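PDB 7LPO: cytoplasmic protein from Cryptococcus neoformans var. grubii serotype A, which probably hydrolyses steryl beta-glucosides, as a sterylglucosidase of glycoside hydrolase family 5, releasing the sterol from its glucose. Local coordinates for residues A[100-105]-A[569-574]; A[269-274]-A[519-524]; A[449-454]-A[502-507]. One frame throughout, in Å; residues are numbered along the deposited sequence.

Contact 1. Residues A[100-105]-A[569-574]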
loop_
_atom_site.group_PDB
_atom_site.type_symbol
_atom_site.label_atom_id
_atom_site.label_comp_id
_atom_site.label_asym_id
_atom_site.label_seq_id
_atom_site.Cartn_x
_atom_site.Cartn_y
_atom_site.Cartn_z
ATOM N N ARG A 100 -6.127 -7.500 0.780
ATOM C CA ARG A 100 -4.809 -7.223 1.332
ATOM C C ARG A 100 -5.045 -6.786 2.769
ATOM O O ARG A 100 -5.659 -5.741 3.011
ATOM C CB ARG A 100 -4.088 -6.154 0.522
ATOM C CG ARG A 100 -2.672 -5.874 1.009
ATOM C CD ARG A 100 -1.912 -5.137 -0.054
ATOM N NE ARG A 100 -0.574 -4.727 0.355
ATOM C CZ ARG A 100 -0.259 -3.508 0.782
ATOM N NH1 ARG A 100 -1.192 -2.564 0.896
ATOM N NH2 ARG A 100 0.997 -3.232 1.095
ATOM N N TYR A 101 -4.615 -7.611 3.723
ATOM C CA TYR A 101 -4.994 -7.422 5.117
ATOM C C TYR A 101 -3.944 -6.587 5.836
ATOM O O TYR A 101 -2.788 -6.996 5.947
ATOM C CB TYR A 101 -5.185 -8.764 5.824
ATOM C CG TYR A 101 -5.738 -8.558 7.208
ATOM C CD1 TYR A 101 -4.896 -8.270 8.276
ATOM C CD2 TYR A 101 -7.111 -8.590 7.441
ATOM C CE1 TYR A 101 -5.405 -8.045 9.548
ATOM C CE2 TYR A 101 -7.626 -8.370 8.714
ATOM C CZ TYR A 101 -6.765 -8.101 9.759
ATOM O OH TYR A 101 -7.270 -7.868 11.022
ATOM N N VAL A 102 -4.369 -5.449 6.368
ATOM C CA VAL A 102 -3.470 -4.458 6.949
ATOM C C VAL A 102 -3.348 -4.685 8.451
ATOM O O VAL A 102 -4.355 -4.739 9.164
ATOM C CB VAL A 102 -3.979 -3.036 6.655
ATOM C CG1 VAL A 102 -3.109 -2.002 7.338
ATOM C CG2 VAL A 102 -4.047 -2.779 5.156
ATOM N N PHE A 103 -2.110 -4.814 8.932
ATOM C CA PHE A 103 -1.809 -4.813 10.357
ATOM C C PHE A 103 -0.514 -4.039 10.566
ATOM O O PHE A 103 0.302 -3.896 9.654
ATOM C CB PHE A 103 -1.694 -6.235 10.936
ATOM C CG PHE A 103 -0.500 -6.993 10.452
ATOM C CD1 PHE A 103 -0.545 -7.685 9.252
ATOM C CD2 PHE A 103 0.667 -7.010 11.183
ATOM C CE1 PHE A 103 0.547 -8.381 8.789
ATOM C CE2 PHE A 103 1.770 -7.709 10.731
ATOM C CZ PHE A 103 1.710 -8.396 9.531
ATOM N N THR A 104 -0.327 -3.519 11.773
ATOM C CA THR A 104 0.867 -2.745 12.065
ATOM C C THR A 104 1.698 -3.427 13.138
ATOM O O THR A 104 1.182 -4.142 14.001
ATOM C CB THR A 104 0.533 -1.316 12.508
ATOM O OG1 THR A 104 -0.190 -1.352 13.746
ATOM C CG2 THR A 104 -0.290 -0.619 11.409
ATOM N N TRP A 105 3.007 -3.207 13.046
ATOM C CA TRP A 105 3.924 -3.600 14.108
ATOM C C TRP A 105 3.467 -3.065 15.459
ATOM O O TRP A 105 3.550 -3.767 16.477
ATOM C CB TRP A 105 5.312 -3.089 13.737
ATOM C CG TRP A 105 6.432 -3.470 14.630
ATOM C CD1 TRP A 105 6.415 -4.363 15.653
ATOM C CD2 TRP A 105 7.761 -2.955 14.560
ATOM N NE1 TRP A 105 7.654 -4.436 16.223
ATOM C CE2 TRP A 105 8.496 -3.570 15.576
ATOM C CE3 TRP A 105 8.400 -2.028 13.727
ATOM C CZ2 TRP A 105 9.841 -3.290 15.793
ATOM C CZ3 TRP A 105 9.729 -1.743 13.950
ATOM C CH2 TRP A 105 10.437 -2.376 14.974
ATOM N N ALA A 569 -5.319 -4.758 -5.670
ATOM C CA ALA A 569 -6.043 -4.457 -4.441
ATOM C C ALA A 569 -6.215 -2.945 -4.382
ATOM O O ALA A 569 -5.229 -2.206 -4.271
ATOM C CB ALA A 569 -5.300 -4.977 -3.207
ATOM N N ILE A 570 -7.465 -2.498 -4.471
ATOM C CA ILE A 570 -7.774 -1.080 -4.384
ATOM C C ILE A 570 -7.526 -0.567 -2.969
ATOM O O ILE A 570 -7.914 -1.199 -1.978
ATOM C CB ILE A 570 -9.236 -0.840 -4.798
ATOM C CG1 ILE A 570 -9.481 -1.317 -6.233
ATOM C CG2 ILE A 570 -9.578 0.622 -4.614
ATOM C CD1 ILE A 570 -10.957 -1.318 -6.628
ATOM N N TRP A 571 -6.881 0.593 -2.868
ATOM C CA TRP A 571 -6.785 1.337 -1.615
ATOM C C TRP A 571 -7.896 2.386 -1.599
ATOM O O TRP A 571 -7.890 3.293 -2.439
ATOM C CB TRP A 571 -5.415 2.016 -1.461
ATOM C CG TRP A 571 -5.264 2.623 -0.094
ATOM C CD1 TRP A 571 -5.669 3.863 0.307
ATOM C CD2 TRP A 571 -4.713 1.986 1.068
ATOM N NE1 TRP A 571 -5.415 4.034 1.650
ATOM C CE2 TRP A 571 -4.829 2.898 2.142
ATOM C CE3 TRP A 571 -4.138 0.736 1.304
ATOM C CZ2 TRP A 571 -4.375 2.602 3.426
ATOM C CZ3 TRP A 571 -3.693 0.438 2.578
ATOM C CH2 TRP A 571 -3.814 1.366 3.626
ATOM N N ASN A 572 -8.852 2.280 -0.666
ATOM C CA ASN A 572 -9.036 1.174 0.268
ATOM C C ASN A 572 -10.536 1.129 0.643
ATOM O O ASN A 572 -11.358 1.842 0.060
ATOM C CB ASN A 572 -8.168 1.328 1.512
ATOM C CG ASN A 572 -8.430 2.617 2.260
ATOM O OD1 ASN A 572 -8.916 3.616 1.705
ATOM N ND2 ASN A 572 -8.092 2.606 3.529
ATOM N N TYR A 573 -10.884 0.292 1.614
ATOM C CA TYR A 573 -12.241 0.167 2.139
ATOM C C TYR A 573 -12.188 0.471 3.631
ATOM O O TYR A 573 -11.517 -0.238 4.387
ATOM C CB TYR A 573 -12.783 -1.238 1.873
ATOM C CG TYR A 573 -14.242 -1.437 2.186
ATOM C CD1 TYR A 573 -15.223 -1.164 1.237
ATOM C CD2 TYR A 573 -14.642 -1.922 3.432
ATOM C CE1 TYR A 573 -16.570 -1.356 1.528
ATOM C CE2 TYR A 573 -15.972 -2.127 3.729
ATOM C CZ TYR A 573 -16.938 -1.847 2.773
ATOM O OH TYR A 573 -18.272 -2.043 3.082
ATOM N N VAL A 574 -12.872 1.526 4.050
ATOM C CA VAL A 574 -12.765 2.004 5.423
ATOM C C VAL A 574 -14.153 2.098 6.039
ATOM O O VAL A 574 -14.868 3.084 5.793
ATOM C CB VAL A 574 -12.060 3.368 5.481
ATOM C CG1 VAL A 574 -11.869 3.818 6.915
ATOM C CG2 VAL A 574 -10.723 3.318 4.740
#
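Val102 and Trp571 supply the apolar part of this buried contact. CG2 of Val102 lies 4.1 Å from CZ3 of Trp571, and the valine branch runs roughly perpendicular to the tryptophan side chain. Trp571 CG stands anti to its own backbone N (chi1 -172°), which swings the six-membered end of the indole in toward strand 98-104. A second apolar touch joins the stems of Arg100 and Ala569, whose CB atoms are 4.1 Å apart. The CA atoms of this pair are separated by 6.5 Å, and no hydrogen bond links the two segments; each strand pairs instead with strand 35-43, which runs between them.

The polar element is the Arg100 guanidinium. Its chain is extended from CG to NE, and NH1 comes within 4.3 Å of Trp571 CZ3, the ring carbon lying at the guanidinium edge, near its plane. That geometry is not a cation-pi stack. The guanidinium forms salt bridges to Asp267 and Glu521 and hydrogen bonds to Asn42 and Asn270.

Within its own segment, Asn572 CB sits 3.5 Å above one face of the Trp571 ring, near its edge, and the peptide bond between these two residues is cis. A cis peptide after this tryptophan at the end of barrel strand 8 is familiar in this family. The indole thus lines the Tris pocket, while Arg100, held by four partners, sits beneath the probable active site.

Contact 2. Residues A[269-274]-A[519-524]. With TRS (2-amino-2-hydroxymethyl-propane-1,3-diol), chain E.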
loop_
_atom_site.group_PDB
_atom_site.type_symbol
_atom_site.label_atom_id
_atom_site.label_comp_id
_atom_site.label_asym_id
_atom_site.label_seq_id
_atom_site.Cartn_x
_atom_site.Cartn_y
_atom_site.Cartn_z
ATOM N N ILE A 269 7.594 -5.546 4.016
ATOM C CA ILE A 269 7.307 -4.318 4.738
ATOM C C ILE A 269 6.828 -3.252 3.774
ATOM O O ILE A 269 7.450 -2.999 2.737
ATOM C CB ILE A 269 8.552 -3.858 5.511
ATOM C CG1 ILE A 269 8.234 -2.587 6.297
ATOM C CG2 ILE A 269 9.719 -3.628 4.587
ATOM C CD1 ILE A 269 9.274 -2.281 7.369
ATOM N N ASN A 270 5.733 -2.598 4.135
ATOM C CA ASN A 270 5.068 -1.673 3.227
ATOM C C ASN A 270 5.902 -0.416 2.997
ATOM O O ASN A 270 6.434 0.169 3.946
ATOM C CB ASN A 270 3.703 -1.291 3.794
ATOM C CG ASN A 270 2.913 -0.400 2.851
ATOM O OD1 ASN A 270 2.438 -0.853 1.815
ATOM N ND2 ASN A 270 2.775 0.874 3.205
ATOM N N GLU A 271 6.017 -0.013 1.719
ATOM C CA GLU A 271 6.624 1.241 1.265
ATOM C C GLU A 271 7.779 1.701 2.143
ATOM O O GLU A 271 7.742 2.796 2.717
ATOM C CB GLU A 271 5.545 2.325 1.188
ATOM C CG GLU A 271 4.454 1.964 0.178
ATOM C CD GLU A 271 3.507 3.101 -0.150
ATOM O OE1 GLU A 271 3.616 4.180 0.482
ATOM O OE2 GLU A 271 2.649 2.899 -1.046
ATOM N N PRO A 272 8.842 0.917 2.213
ATOM C CA PRO A 272 9.913 1.210 3.174
ATOM C C PRO A 272 10.654 2.497 2.847
ATOM O O PRO A 272 10.927 2.801 1.687
ATOM C CB PRO A 272 10.833 -0.007 3.052
ATOM C CG PRO A 272 10.574 -0.528 1.670
ATOM C CD PRO A 272 9.104 -0.295 1.421
ATOM N N GLY A 273 11.005 3.247 3.890
ATOM C CA GLY A 273 11.787 4.452 3.696
ATOM C C GLY A 273 13.251 4.147 3.433
ATOM O O GLY A 273 13.801 3.147 3.898
ATOM N N GLU A 274 13.885 5.032 2.665
ATOM C CA GLU A 274 15.294 4.899 2.314
ATOM C C GLU A 274 16.193 5.720 3.228
ATOM O O GLU A 274 17.420 5.635 3.114
ATOM C CB GLU A 274 15.523 5.319 0.853
ATOM C CG GLU A 274 14.413 4.880 -0.096
ATOM C CD GLU A 274 14.808 4.950 -1.580
ATOM O OE1 GLU A 274 14.222 4.192 -2.389
ATOM O OE2 GLU A 274 15.698 5.761 -1.937
ATOM N N VAL A 519 -1.018 -5.453 -8.324
ATOM C CA VAL A 519 -0.861 -4.061 -7.912
ATOM C C VAL A 519 -1.430 -3.959 -6.501
ATOM O O VAL A 519 -2.645 -3.861 -6.311
ATOM C CB VAL A 519 -1.540 -3.087 -8.875
ATOM C CG1 VAL A 519 -1.341 -1.668 -8.386
ATOM C CG2 VAL A 519 -0.986 -3.257 -10.293
ATOM N N GLY A 520 -0.546 -3.989 -5.503
ATOM C CA GLY A 520 -0.994 -4.117 -4.125
ATOM C C GLY A 520 -1.768 -2.928 -3.603
ATOM O O GLY A 520 -2.537 -3.073 -2.648
ATOM N N GLU A 521 -1.547 -1.752 -4.171
ATOM C CA GLU A 521 -2.337 -0.573 -3.852
ATOM C C GLU A 521 -2.566 0.240 -5.115
ATOM O O GLU A 521 -1.636 0.469 -5.894
ATOM C CB GLU A 521 -1.654 0.328 -2.820
ATOM C CG GLU A 521 -1.429 -0.276 -1.463
ATOM C CD GLU A 521 -0.920 0.758 -0.454
ATOM O OE1 GLU A 521 -1.044 1.980 -0.725
ATOM O OE2 GLU A 521 -0.382 0.343 0.596
ATOM N N ILE A 522 -3.801 0.702 -5.290
ATOM C CA ILE A 522 -4.158 1.633 -6.357
ATOM C C ILE A 522 -5.483 2.264 -5.961
ATOM O O ILE A 522 -6.337 1.600 -5.365
ATOM C CB ILE A 522 -4.229 0.925 -7.733
ATOM C CG1 ILE A 522 -4.631 1.913 -8.837
ATOM C CG2 ILE A 522 -5.199 -0.243 -7.712
ATOM C CD1 ILE A 522 -4.320 1.418 -10.231
ATOM N N GLY A 523 -5.631 3.558 -6.236
ATOM C CA GLY A 523 -6.850 4.249 -5.841
ATOM C C GLY A 523 -6.807 5.726 -6.165
ATOM O O GLY A 523 -5.833 6.234 -6.723
ATOM N N ILE A 524 -7.888 6.411 -5.793
ATOM C CA ILE A 524 -8.057 7.839 -6.075
ATOM C C ILE A 524 -8.698 8.519 -4.876
ATOM O O ILE A 524 -9.354 7.872 -4.049
ATOM C CB ILE A 524 -8.923 8.097 -7.330
ATOM C CG1 ILE A 524 -10.302 7.450 -7.174
ATOM C CG2 ILE A 524 -8.252 7.544 -8.588
ATOM C CD1 ILE A 524 -11.423 8.404 -6.798
HETATM C C TRS E . -1.382 5.181 0.940
HETATM C C1 TRS E . 0.130 5.345 0.605
HETATM C C2 TRS E . -2.122 6.077 -0.110
HETATM C C3 TRS E . -1.502 5.959 2.298
HETATM N N TRS E . -1.740 3.603 0.843
HETATM O O1 TRS E . 0.384 4.602 -0.562
HETATM O O2 TRS E . -1.689 7.441 -0.146
HETATM O O3 TRS E . -2.778 5.763 2.859
HETATM O O HOH W 1 0.825 2.390 1.425
#
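The probable catalytic centre of the glycosidase barrel is where this contact lies: an Asn-Glu pair just after strand 263-267 faces Glu521, at the end of strand 518-522. The carboxylates of Glu271 and Glu521 come from opposite directions with their planes 28° apart, CD of Glu271 lying 5.0 Å from CD of Glu521; the nearest oxygens are Glu271 OE2 and Glu521 OE1, at 3.8 Å. Both chains are extended beyond CG, which carries the acid groups into the middle of the site.

Asn270 OD1 is 3.3 Å from Glu521 OE2, two acceptors that cannot bond each other; Arg100 serves both, through NH2 to the amide oxygen and NH1 to the carboxylate. His452 similarly bonds Glu271 OE2. Water 1 accepts from Asn270 ND2 (3.0 Å) and donates to Glu521 OE2.

A Tris molecule occupies the pocket. Its O1 lies 2.9 Å from Glu271 OE2 and 3.0 Å from Glu521 OE1, while the modelled 2.4 Å between its N and Glu521 OE1 is doubtfully short. Facing glutamates after barrel strands 4 and 7, the first preceded by asparagine, are typical of retaining clan GH-A enzymes, where they act as acid/base and nucleophile.

Contact 3. Residues A[449-454]-A[502-507]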
loop_
_atom_site.group_PDB
_atom_site.type_symbol
_atom_site.label_atom_id
_atom_site.label_comp_id
_atom_site.label_asym_id
_atom_site.label_seq_id
_atom_site.Cartn_x
_atom_site.Cartn_y
_atom_site.Cartn_z
ATOM N N SER A 449 5.207 -10.289 -7.796
ATOM C CA SER A 449 5.614 -8.900 -7.652
ATOM C C SER A 449 4.400 -8.080 -7.238
ATOM O O SER A 449 3.311 -8.256 -7.791
ATOM C CB SER A 449 6.193 -8.393 -8.976
ATOM O OG SER A 449 6.698 -7.080 -8.834
ATOM N N SER A 450 4.571 -7.195 -6.255
ATOM C CA SER A 450 3.446 -6.458 -5.674
ATOM C C SER A 450 3.756 -4.970 -5.574
ATOM O O SER A 450 3.678 -4.380 -4.496
ATOM C CB SER A 450 3.083 -7.034 -4.305
ATOM O OG SER A 450 4.152 -6.924 -3.370
ATOM N N PRO A 451 4.048 -4.314 -6.691
ATOM C CA PRO A 451 4.240 -2.861 -6.651
ATOM C C PRO A 451 2.933 -2.134 -6.357
ATOM O O PRO A 451 1.831 -2.663 -6.527
ATOM C CB PRO A 451 4.745 -2.535 -8.059
ATOM C CG PRO A 451 4.004 -3.541 -8.928
ATOM C CD PRO A 451 3.944 -4.819 -8.075
ATOM N N HIS A 452 3.071 -0.891 -5.910
ATOM C CA HIS A 452 1.945 0.023 -5.813
ATOM C C HIS A 452 1.980 0.992 -6.989
ATOM O O HIS A 452 3.039 1.269 -7.556
ATOM C CB HIS A 452 1.965 0.790 -4.491
ATOM C CG HIS A 452 1.938 -0.097 -3.284
ATOM N ND1 HIS A 452 2.059 0.391 -2.002
ATOM C CD2 HIS A 452 1.801 -1.439 -3.163
ATOM C CE1 HIS A 452 2.010 -0.611 -1.145
ATOM N NE2 HIS A 452 1.849 -1.732 -1.822
ATOM N N PHE A 453 0.806 1.477 -7.378
ATOM C CA PHE A 453 0.728 2.523 -8.385
ATOM C C PHE A 453 -0.406 3.475 -8.059
ATOM O O PHE A 453 -1.538 3.040 -7.831
ATOM C CB PHE A 453 0.504 1.974 -9.792
ATOM C CG PHE A 453 0.362 3.057 -10.816
ATOM C CD1 PHE A 453 1.479 3.593 -11.427
ATOM C CD2 PHE A 453 -0.881 3.575 -11.136
ATOM C CE1 PHE A 453 1.360 4.612 -12.355
ATOM C CE2 PHE A 453 -0.996 4.594 -12.068
ATOM C CZ PHE A 453 0.132 5.112 -12.668
ATOM N N TYR A 454 -0.107 4.768 -8.074
ATOM C CA TYR A 454 -1.108 5.810 -7.928
ATOM C C TYR A 454 -0.973 6.799 -9.072
ATOM O O TYR A 454 0.140 7.150 -9.466
ATOM C CB TYR A 454 -0.964 6.550 -6.594
ATOM C CG TYR A 454 -1.416 5.732 -5.410
ATOM C CD1 TYR A 454 -2.739 5.745 -4.999
ATOM C CD2 TYR A 454 -0.518 4.942 -4.706
ATOM C CE1 TYR A 454 -3.158 4.987 -3.925
ATOM C CE2 TYR A 454 -0.926 4.193 -3.629
ATOM C CZ TYR A 454 -2.249 4.219 -3.244
ATOM O OH TYR A 454 -2.660 3.486 -2.160
ATOM N N ALA A 502 1.838 -1.087 -17.579
ATOM C CA ALA A 502 2.544 -2.085 -18.373
ATOM C C ALA A 502 4.032 -2.096 -18.049
ATOM O O ALA A 502 4.671 -3.149 -18.118
ATOM C CB ALA A 502 2.330 -1.822 -19.867
ATOM N N VAL A 503 4.597 -0.938 -17.696
ATOM C CA VAL A 503 6.009 -0.879 -17.326
ATOM C C VAL A 503 6.259 -1.680 -16.054
ATOM O O VAL A 503 7.261 -2.397 -15.936
ATOM C CB VAL A 503 6.454 0.588 -17.166
ATOM C CG1 VAL A 503 7.807 0.678 -16.468
ATOM C CG2 VAL A 503 6.496 1.284 -18.527
ATOM N N LEU A 504 5.354 -1.577 -15.082
ATOM C CA LEU A 504 5.531 -2.322 -13.843
ATOM C C LEU A 504 5.392 -3.816 -14.080
ATOM O O LEU A 504 6.124 -4.614 -13.485
ATOM C CB LEU A 504 4.519 -1.863 -12.798
ATOM C CG LEU A 504 4.643 -0.446 -12.251
ATOM C CD1 LEU A 504 3.570 -0.265 -11.174
ATOM C CD2 LEU A 504 6.011 -0.182 -11.695
ATOM N N LYS A 505 4.433 -4.216 -14.920
ATOM C CA LYS A 505 4.328 -5.620 -15.296
ATOM C C LYS A 505 5.640 -6.110 -15.896
ATOM O O LYS A 505 6.099 -7.218 -15.593
ATOM C CB LYS A 505 3.173 -5.810 -16.282
ATOM C CG LYS A 505 2.467 -7.155 -16.186
ATOM C CD LYS A 505 1.265 -7.214 -17.143
ATOM C CE LYS A 505 0.744 -8.635 -17.321
ATOM N NZ LYS A 505 0.149 -8.861 -18.682
ATOM N N GLN A 506 6.278 -5.276 -16.719
ATOM C CA GLN A 506 7.500 -5.684 -17.399
ATOM C C GLN A 506 8.674 -5.806 -16.434
ATOM O O GLN A 506 9.538 -6.667 -16.629
ATOM C CB GLN A 506 7.815 -4.692 -18.518
ATOM C CG GLN A 506 8.974 -5.091 -19.418
ATOM C CD GLN A 506 8.669 -6.305 -20.276
ATOM O OE1 GLN A 506 7.518 -6.557 -20.635
ATOM N NE2 GLN A 506 9.706 -7.074 -20.601
ATOM N N ASP A 507 8.724 -4.972 -15.391
ATOM C CA ASP A 507 9.759 -5.127 -14.368
ATOM C C ASP A 507 9.799 -6.554 -13.837
ATOM O O ASP A 507 10.869 -7.080 -13.508
ATOM C CB ASP A 507 9.510 -4.176 -13.191
ATOM C CG ASP A 507 9.809 -2.728 -13.516
ATOM O OD1 ASP A 507 10.344 -2.441 -14.609
ATOM O OD2 ASP A 507 9.499 -1.877 -12.660
HETATM O O HOH W 2 6.642 -5.177 -10.915
#
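Leu504, on the helix that precedes barrel strand 518-522, packs against the chain that runs on from strand 447-449, so the contact joins an outer helix of the TIM barrel to its wall. Leu504 has the largest buried area, followed by Pro451 and Phe453, and its CD1 methyl does nearly all the touching. With CG anti to the carbonyl carbon (chi1 -67°) and CD1 extended away from CA (chi2 -177°), the methyl is pushed straight out from the helix toward the loop.

Pro451 meets that methyl with its ring: both CB and CG lie 4.0 Å from Leu504 CD1, and the proline ring and the leucine lie alongside each other, pointing opposite ways. The pair also has the closest CA atoms of the two segments, 7.3 Å apart.

Phe453 takes part through its stem, CB being 4.0 Å from Leu504 CD1. Its side chain also touches Ile497, Glu500 and Leu501 of the same helix, while Ile472 touches both Phe453 and Leu504. Between Pro451 and Phe453, His452 turns its CB away from the helix; the extended backbone thus alternates, sending Pro451 and Phe453 to the helix and the histidine to the pocket that holds Tris, probably the active site. Backbone hydrogen bonds between Pro451 O and Gly520 N, and between Phe453 N and Glu521 O, tie this chain to strand 518-522.

No direct hydrogen bond crosses the contact, but one water bridges it: water 2 donates to Leu504 O at 2.7 Å and is hydrogen-bonded to Ser449 OG at 2.8 Å.

How the contacts relate
Along the chain the segments come in the order 100-105, 269-274, 449-454, 502-507, 519-524 and 569-574, so the three contacts are strictly nested and none cross. Contact 1 closes the longest loop, bringing barrel strand 98-104 near the end of strand 567-570; contact 2 closes a loop inside it, between the chain after strand 263-267 and strand 518-522; contact 3 closes the innermost, joining the chain after strand 447-449 to helix 490-512. Trp571 N and Ile522 O, 2.7 Å apart, probably bond contact 1 to contact 2. Contact 3 reaches contact 2 through Tyr454 OH, 2.6 Å from Glu521 OE1, a probable hydrogen bond.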